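Local structure of beta-galactosidase (4MAD) at residues L55-F60 and L345-P350; G317-S322 and E327-V332; G538-N543 and Q557-P562. The protein probably releases terminal non-reducing beta-D-galactose residues from beta-D-galactosides by hydrolysis, as a member of glycoside hydrolase family 35. One frame throughout, in Å; residues are numbered along the deposited sequence.

Contacts 1 and 2 are neighbours on the barrel side of the protein, with centres about 11 Å apart, and contact 2 is nested inside the chain loop that contact 1 closes. Contact 1 lies at the surface, where the linker after helix 327-339 passes helix 48-58; contact 2 is buried, where a loop packs on helix 327-339. That helix also touches both segments of contact 1. Contact 3 is buried too, but within the all-beta galactose-binding domain. All three meet mainly through apolar side chains; contact 2 adds a phenylalanine ring and a buried lysine salt-bridged to Asp-316, whereas contact 3 is purely hydrocarbon. Tyr-560 of contact 3 reaches residues 321-322 of contact 2, joining the domains.

Contact 1 of 3, residues L55-F60 and L345-P350; sequences LKACGF and LNLPAP
The methyl group of Ala-57 overlaps the branch ends of two leucines, with its CB 4.0 Å from Leu-345 CD1 and 4.0 Å from Leu-347 CD2. Between them the linker backbone passes the same methyl, Asn-346 O standing 4.1 Å from Ala-57 CB. Leu-345 CB points past the helix, but a chi1 of 177° sets CG opposite the backbone N and brings CD1 up to Ala-57, 3.6 Å from Ala-57 O. That carbonyl is satisfied by Arg-333 NE, so the methyl lies beside an oxygen already in use. Alanine suits a helix face that a chain crosses closely, while the longer leucines reach it from an irregular linker. The helix ends in a Schellman motif: Gly-59 has a positive phi of 106°, easily adopted by glycine, and its N bonds Lys-56 O at 3.0 Å; Phe-60 N adds a weak bond of 3.5 Å to Leu-55 O. The Phe-60 ring meets Phe-336 edge-to-face. The contact joins the C-terminal end of barrel helix 48-58 to the linker between helix 327-339 and strand 357-366; Leu-345 and Leu-347 both touch Tyr-330 of helix 327-339, and Pro-348 continues along helix 48-58 at Asp-50 and Leu-53.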
# COMPACT_ATOMS: atom_id res chain seq x y z
N LEU A 55 16.52 -12.97 -4.03
CA LEU A 55 17.20 -11.78 -4.44
C LEU A 55 18.72 -11.97 -4.39
O LEU A 55 19.41 -11.63 -5.28
CB LEU A 55 16.79 -10.59 -3.59
CG LEU A 55 15.30 -10.25 -3.51
CD1 LEU A 55 15.14 -8.94 -2.81
CD2 LEU A 55 14.69 -10.21 -4.83
N LYS A 56 19.20 -12.59 -3.34
CA LYS A 56 20.61 -12.78 -3.22
C LYS A 56 21.04 -13.62 -4.38
O LYS A 56 22.01 -13.35 -4.96
CB LYS A 56 20.97 -13.45 -1.91
CG LYS A 56 22.38 -13.79 -1.79
CD LYS A 56 23.22 -12.65 -1.50
CE LYS A 56 24.50 -13.01 -0.75
NZ LYS A 56 25.52 -11.98 -0.83
N ALA A 57 20.28 -14.63 -4.72
CA ALA A 57 20.59 -15.52 -5.81
C ALA A 57 20.66 -14.77 -7.14
O ALA A 57 21.41 -15.12 -8.00
CB ALA A 57 19.62 -16.60 -5.88
N CYS A 58 19.85 -13.76 -7.31
CA CYS A 58 19.85 -13.03 -8.55
C CYS A 58 21.14 -12.28 -8.74
O CYS A 58 21.47 -11.91 -9.81
CB CYS A 58 18.69 -12.09 -8.65
SG CYS A 58 18.32 -11.44 -10.23
N GLY A 59 21.87 -12.08 -7.66
CA GLY A 59 23.03 -11.26 -7.66
C GLY A 59 23.03 -9.89 -7.03
O GLY A 59 24.02 -9.24 -7.09
N PHE A 60 21.93 -9.51 -6.40
CA PHE A 60 21.91 -8.35 -5.61
C PHE A 60 22.83 -8.50 -4.43
O PHE A 60 23.00 -9.57 -3.95
CB PHE A 60 20.49 -8.14 -5.13
CG PHE A 60 19.56 -7.78 -6.24
CD1 PHE A 60 19.61 -6.56 -6.81
CD2 PHE A 60 18.71 -8.70 -6.76
CE1 PHE A 60 18.78 -6.24 -7.83
CE2 PHE A 60 17.90 -8.36 -7.78
CZ PHE A 60 17.97 -7.15 -8.33
N LEU A 345 24.15 -20.38 -9.47
CA LEU A 345 22.83 -20.06 -9.03
C LEU A 345 22.30 -21.22 -8.25
O LEU A 345 22.37 -22.34 -8.69
CB LEU A 345 21.95 -19.78 -10.24
CG LEU A 345 20.48 -19.47 -10.12
CD1 LEU A 345 20.31 -18.20 -9.45
CD2 LEU A 345 19.95 -19.40 -11.50
N ASN A 346 21.79 -20.94 -7.08
CA ASN A 346 21.19 -21.94 -6.23
C ASN A 346 19.90 -21.39 -5.63
O ASN A 346 19.93 -20.52 -4.81
CB ASN A 346 22.21 -22.28 -5.17
CG ASN A 346 21.71 -23.23 -4.14
OD1 ASN A 346 21.14 -24.25 -4.43
ND2 ASN A 346 21.97 -22.90 -2.92
N LEU A 347 18.77 -21.87 -6.09
CA LEU A 347 17.53 -21.38 -5.58
C LEU A 347 16.94 -22.31 -4.55
O LEU A 347 17.15 -23.46 -4.59
CB LEU A 347 16.54 -21.17 -6.71
CG LEU A 347 16.76 -20.05 -7.71
CD1 LEU A 347 16.02 -20.24 -8.95
CD2 LEU A 347 16.45 -18.73 -7.12
N PRO A 348 16.09 -21.78 -3.70
CA PRO A 348 15.30 -22.59 -2.81
C PRO A 348 14.35 -23.44 -3.62
O PRO A 348 14.07 -23.13 -4.72
CB PRO A 348 14.49 -21.56 -2.05
CG PRO A 348 15.17 -20.36 -2.18
CD PRO A 348 15.87 -20.36 -3.45
N ALA A 349 13.84 -24.50 -3.02
CA ALA A 349 12.81 -25.31 -3.67
C ALA A 349 11.58 -24.46 -3.87
O ALA A 349 11.19 -23.79 -2.96
CB ALA A 349 12.44 -26.45 -2.80
N PRO A 350 10.94 -24.56 -5.00
CA PRO A 350 9.77 -23.71 -5.22
C PRO A 350 8.64 -23.99 -4.22
O PRO A 350 8.50 -25.08 -3.78
CB PRO A 350 9.33 -24.09 -6.61
CG PRO A 350 10.49 -24.53 -7.27
CD PRO A 350 11.34 -25.21 -6.25

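Contact 2 of 3, residues G317-S322 and E327-V332; sequences GLLTES and EKFYAV
The loop 317-322 comes close to the first turns of helix 327-339, the CA atoms of Leu-318 and Phe-329 being 4.8 Å apart and Leu-318 O lying 3.6 Å from Phe-329 CB. From here Leu-318 directs one branch onto the helix: its CD2 is 3.9 Å from Lys-328 CB and 4.0 Å from Val-332 CG2, crossing both side chains at about a right angle. Residues 328 and 332 are one turn apart, so a single methyl of the branched leucine bridges successive turns. Leu-319 instead lies alongside Phe-329, both pointing the same way, with its CD2 4.1 Å from Phe-329 CD1. The flat ring of Phe-329 (CG anti to the backbone N, chi1 173°) suits a place between this loop and helix 48-58, where it touches Cys-58. Thr-326 OG1 ties the backbones together, hydrogen-bonding both Leu-318 O and Phe-329 N. The aliphatic part of Lys-328 packs on Leu-318, and the chain, bent at chi3 (-129°), takes NZ to a hydrogen bond with His-250 O and a salt bridge with Asp-316 OD2. The apolar interface thus includes a buried amine whose bonding needs are met by a carboxylate and a carbonyl, which probably favours its protonated form.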
# COMPACT_ATOMS: atom_id res chain seq x y z
N GLY A 317 7.38 -7.62 -11.20
CA GLY A 317 8.63 -7.69 -10.48
C GLY A 317 9.47 -8.89 -10.91
O GLY A 317 9.02 -9.70 -11.63
N LEU A 318 10.70 -8.92 -10.43
CA LEU A 318 11.62 -9.99 -10.70
C LEU A 318 11.08 -11.29 -10.11
O LEU A 318 11.27 -12.30 -10.70
CB LEU A 318 12.99 -9.69 -10.18
CG LEU A 318 13.64 -8.46 -10.76
CD1 LEU A 318 14.97 -8.23 -10.17
CD2 LEU A 318 13.67 -8.42 -12.20
N LEU A 319 10.43 -11.20 -8.96
CA LEU A 319 9.61 -12.28 -8.41
C LEU A 319 8.16 -11.93 -8.57
O LEU A 319 7.84 -10.81 -8.53
CB LEU A 319 9.85 -12.47 -6.93
CG LEU A 319 11.29 -12.62 -6.52
CD1 LEU A 319 11.37 -12.98 -5.11
CD2 LEU A 319 11.95 -13.60 -7.35
N THR A 320 7.31 -12.91 -8.78
CA THR A 320 5.89 -12.66 -8.97
C THR A 320 5.29 -12.34 -7.61
O THR A 320 5.93 -12.47 -6.63
CB THR A 320 5.14 -13.86 -9.49
OG1 THR A 320 5.16 -14.86 -8.51
CG2 THR A 320 5.73 -14.38 -10.76
N GLU A 321 4.02 -12.01 -7.57
CA GLU A 321 3.39 -11.62 -6.29
C GLU A 321 3.54 -12.72 -5.28
O GLU A 321 3.81 -12.48 -4.17
CB GLU A 321 1.90 -11.33 -6.43
CG GLU A 321 1.15 -11.17 -5.10
CD GLU A 321 -0.32 -10.72 -5.28
OE1 GLU A 321 -0.74 -10.72 -6.43
OE2 GLU A 321 -0.99 -10.37 -4.30
N SER A 322 3.42 -13.96 -5.73
CA SER A 322 3.60 -15.11 -4.86
C SER A 322 5.02 -15.60 -4.68
O SER A 322 5.23 -16.56 -4.01
CB SER A 322 2.76 -16.27 -5.29
OG SER A 322 3.10 -16.65 -6.56
N GLU A 327 11.10 -14.78 -16.00
CA GLU A 327 12.03 -14.57 -17.09
C GLU A 327 12.91 -13.31 -16.85
O GLU A 327 14.07 -13.34 -17.12
CB GLU A 327 11.30 -14.49 -18.43
CG GLU A 327 10.91 -15.85 -18.98
CD GLU A 327 9.99 -15.81 -20.21
OE1 GLU A 327 10.07 -14.88 -21.02
OE2 GLU A 327 9.17 -16.74 -20.34
N LYS A 328 12.33 -12.25 -16.29
CA LYS A 328 13.06 -11.06 -16.00
C LYS A 328 14.19 -11.36 -15.04
O LYS A 328 15.28 -10.92 -15.22
CB LYS A 328 12.14 -10.05 -15.37
CG LYS A 328 11.92 -8.95 -16.20
CD LYS A 328 11.30 -7.81 -15.45
CE LYS A 328 10.13 -7.37 -16.19
NZ LYS A 328 9.58 -6.25 -15.48
N PHE A 329 13.92 -12.21 -14.07
CA PHE A 329 14.91 -12.55 -13.07
C PHE A 329 16.16 -13.16 -13.70
O PHE A 329 17.23 -12.71 -13.46
CB PHE A 329 14.29 -13.56 -12.12
CG PHE A 329 15.23 -14.15 -11.09
CD1 PHE A 329 15.21 -13.73 -9.79
CD2 PHE A 329 16.07 -15.17 -11.39
CE1 PHE A 329 16.03 -14.29 -8.87
CE2 PHE A 329 16.88 -15.71 -10.43
CZ PHE A 329 16.84 -15.27 -9.19
N TYR A 330 15.98 -14.14 -14.57
CA TYR A 330 17.13 -14.72 -15.26
C TYR A 330 17.85 -13.72 -16.16
O TYR A 330 19.03 -13.73 -16.28
CB TYR A 330 16.72 -15.97 -16.02
CG TYR A 330 16.34 -17.09 -15.10
CD1 TYR A 330 17.29 -17.72 -14.33
CD2 TYR A 330 15.06 -17.48 -14.96
CE1 TYR A 330 16.96 -18.73 -13.49
CE2 TYR A 330 14.72 -18.48 -14.16
CZ TYR A 330 15.66 -19.11 -13.41
OH TYR A 330 15.26 -20.09 -12.60
N ALA A 331 17.09 -12.89 -16.81
CA ALA A 331 17.63 -11.93 -17.73
C ALA A 331 18.55 -10.91 -17.02
O ALA A 331 19.61 -10.60 -17.50
CB ALA A 331 16.53 -11.22 -18.44
N VAL A 332 18.07 -10.42 -15.89
CA VAL A 332 18.79 -9.55 -15.01
C VAL A 332 20.03 -10.20 -14.38
O VAL A 332 21.06 -9.63 -14.29
CB VAL A 332 17.85 -9.01 -13.92
CG1 VAL A 332 18.59 -8.39 -12.83
CG2 VAL A 332 16.89 -8.08 -14.48

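Contact 3 of 3, residues G538-N543 and Q557-P562; sequences GVVFVN and QTLYVP
Two flat groups flank the place where Val-540 and Leu-559 meet, each on the other side of its own strand. One face of the Tyr-560 ring has Pro-562 N 3.8 Å above its plane, offset toward the rim, and the side chain also touches Tyr-47 and Thr-291 of the barrel domain. The Phe-541 ring meets the imidazole of His-546, their planes inclined at about 40°. Between the strands only aliphatic groups face each other. Leu-559 CD1 rests against the branch point of Val-540, 3.9 Å from CB and 3.9 Å from CG2, and the two side chains cross obliquely. In Leu-559, chi1 of -77° puts CG opposite the carbonyl carbon, and chi2 of 173° extends CD1 to Val-540. Further along, Val-542 and Val-561 meet more loosely, CG1 to CG1 at 4.4 Å. The CA atoms of Val-540 and Leu-559 are 8.4 Å apart and those of Val-542 and Val-561 8.0 Å, too far for backbone pairing. The strands run in the same direction, yet are not neighbours in their antiparallel sheet: 558-561 is its last strand, 537-542 the second from the other end. This spacing and the facing side chains are consistent with the sheet's ends folding over one another in a beta sandwich, as in galactose-binding domains. Leu-547 touches Val-540, Val-542 and Leu-559, and Ile-530 touches Val-540 and Val-561. Beta-branched valine suits extended strands, and leucine supplies the longer reach. The strands' association rests on burial of apolar surface, not on directional bonds; hydrogen bonds to strands such as 569-577 hold the backbone of 538-543.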
# COMPACT_ATOMS: atom_id res chain seq x y z
N GLY A 538 -15.81 -6.33 -3.51
CA GLY A 538 -15.74 -6.65 -2.11
C GLY A 538 -14.39 -6.95 -1.55
O GLY A 538 -13.45 -6.47 -2.04
N VAL A 539 -14.38 -7.69 -0.47
CA VAL A 539 -13.18 -8.15 0.19
C VAL A 539 -13.35 -9.60 0.66
O VAL A 539 -14.42 -10.09 0.72
CB VAL A 539 -12.83 -7.27 1.38
CG1 VAL A 539 -12.49 -5.89 0.94
CG2 VAL A 539 -13.92 -7.26 2.37
N VAL A 540 -12.24 -10.23 0.97
CA VAL A 540 -12.25 -11.58 1.47
C VAL A 540 -11.36 -11.79 2.69
O VAL A 540 -10.32 -11.25 2.76
CB VAL A 540 -11.85 -12.53 0.33
CG1 VAL A 540 -11.91 -13.93 0.76
CG2 VAL A 540 -12.76 -12.28 -0.81
N PHE A 541 -11.82 -12.64 3.61
CA PHE A 541 -11.10 -13.01 4.82
C PHE A 541 -10.85 -14.50 4.81
O PHE A 541 -11.69 -15.23 4.46
CB PHE A 541 -11.85 -12.58 6.10
CG PHE A 541 -12.16 -11.11 6.15
CD1 PHE A 541 -11.37 -10.27 6.87
CD2 PHE A 541 -13.19 -10.59 5.42
CE1 PHE A 541 -11.64 -8.93 6.88
CE2 PHE A 541 -13.43 -9.26 5.45
CZ PHE A 541 -12.66 -8.45 6.15
N VAL A 542 -9.66 -14.93 5.16
CA VAL A 542 -9.39 -16.35 5.30
C VAL A 542 -8.88 -16.59 6.71
O VAL A 542 -7.95 -16.03 7.10
CB VAL A 542 -8.37 -16.80 4.25
CG1 VAL A 542 -7.89 -18.22 4.49
CG2 VAL A 542 -8.96 -16.61 2.89
N ASN A 543 -9.62 -17.31 7.50
CA ASN A 543 -9.24 -17.48 8.87
C ASN A 543 -9.00 -16.14 9.54
O ASN A 543 -8.17 -16.03 10.38
CB ASN A 543 -8.06 -18.43 9.03
CG ASN A 543 -8.37 -19.83 8.54
OD1 ASN A 543 -7.64 -20.38 7.81
ND2 ASN A 543 -9.49 -20.35 8.90
N GLN A 557 -8.20 -10.48 -11.18
CA GLN A 557 -9.41 -11.23 -10.88
C GLN A 557 -9.27 -12.33 -9.84
O GLN A 557 -10.18 -13.02 -9.62
CB GLN A 557 -10.00 -11.79 -12.15
CG GLN A 557 -10.18 -10.78 -13.18
CD GLN A 557 -11.47 -10.05 -13.07
OE1 GLN A 557 -12.29 -10.38 -12.32
NE2 GLN A 557 -11.63 -9.05 -13.90
N THR A 558 -8.10 -12.46 -9.24
CA THR A 558 -7.85 -13.45 -8.19
C THR A 558 -7.18 -12.78 -7.03
O THR A 558 -6.55 -11.80 -7.22
CB THR A 558 -6.90 -14.54 -8.62
OG1 THR A 558 -5.74 -13.98 -9.21
CG2 THR A 558 -7.53 -15.46 -9.58
N LEU A 559 -7.37 -13.33 -5.85
CA LEU A 559 -6.69 -12.90 -4.66
C LEU A 559 -5.75 -14.01 -4.19
O LEU A 559 -6.18 -15.06 -4.00
CB LEU A 559 -7.65 -12.56 -3.51
CG LEU A 559 -8.41 -11.24 -3.53
CD1 LEU A 559 -9.46 -11.07 -2.44
CD2 LEU A 559 -7.51 -10.09 -3.61
N TYR A 560 -4.51 -13.67 -3.96
CA TYR A 560 -3.51 -14.58 -3.45
C TYR A 560 -3.76 -14.88 -2.01
O TYR A 560 -3.95 -14.03 -1.23
CB TYR A 560 -2.12 -14.00 -3.68
CG TYR A 560 -0.93 -14.55 -2.95
CD1 TYR A 560 -0.57 -15.86 -3.02
CD2 TYR A 560 -0.13 -13.73 -2.24
CE1 TYR A 560 0.49 -16.31 -2.38
CE2 TYR A 560 0.93 -14.16 -1.58
CZ TYR A 560 1.25 -15.47 -1.67
OH TYR A 560 2.32 -15.90 -1.00
N VAL A 561 -3.73 -16.16 -1.72
CA VAL A 561 -3.79 -16.68 -0.40
C VAL A 561 -2.47 -17.37 -0.01
O VAL A 561 -2.23 -18.44 -0.40
CB VAL A 561 -4.88 -17.73 -0.32
CG1 VAL A 561 -5.05 -18.20 1.07
CG2 VAL A 561 -6.14 -17.26 -0.89
N PRO A 562 -1.67 -16.73 0.79
CA PRO A 562 -0.47 -17.36 1.29
C PRO A 562 -0.78 -18.58 2.15
O PRO A 562 -1.66 -18.55 2.93
CB PRO A 562 0.16 -16.27 2.16
CG PRO A 562 -0.41 -15.07 1.71
CD PRO A 562 -1.77 -15.36 1.27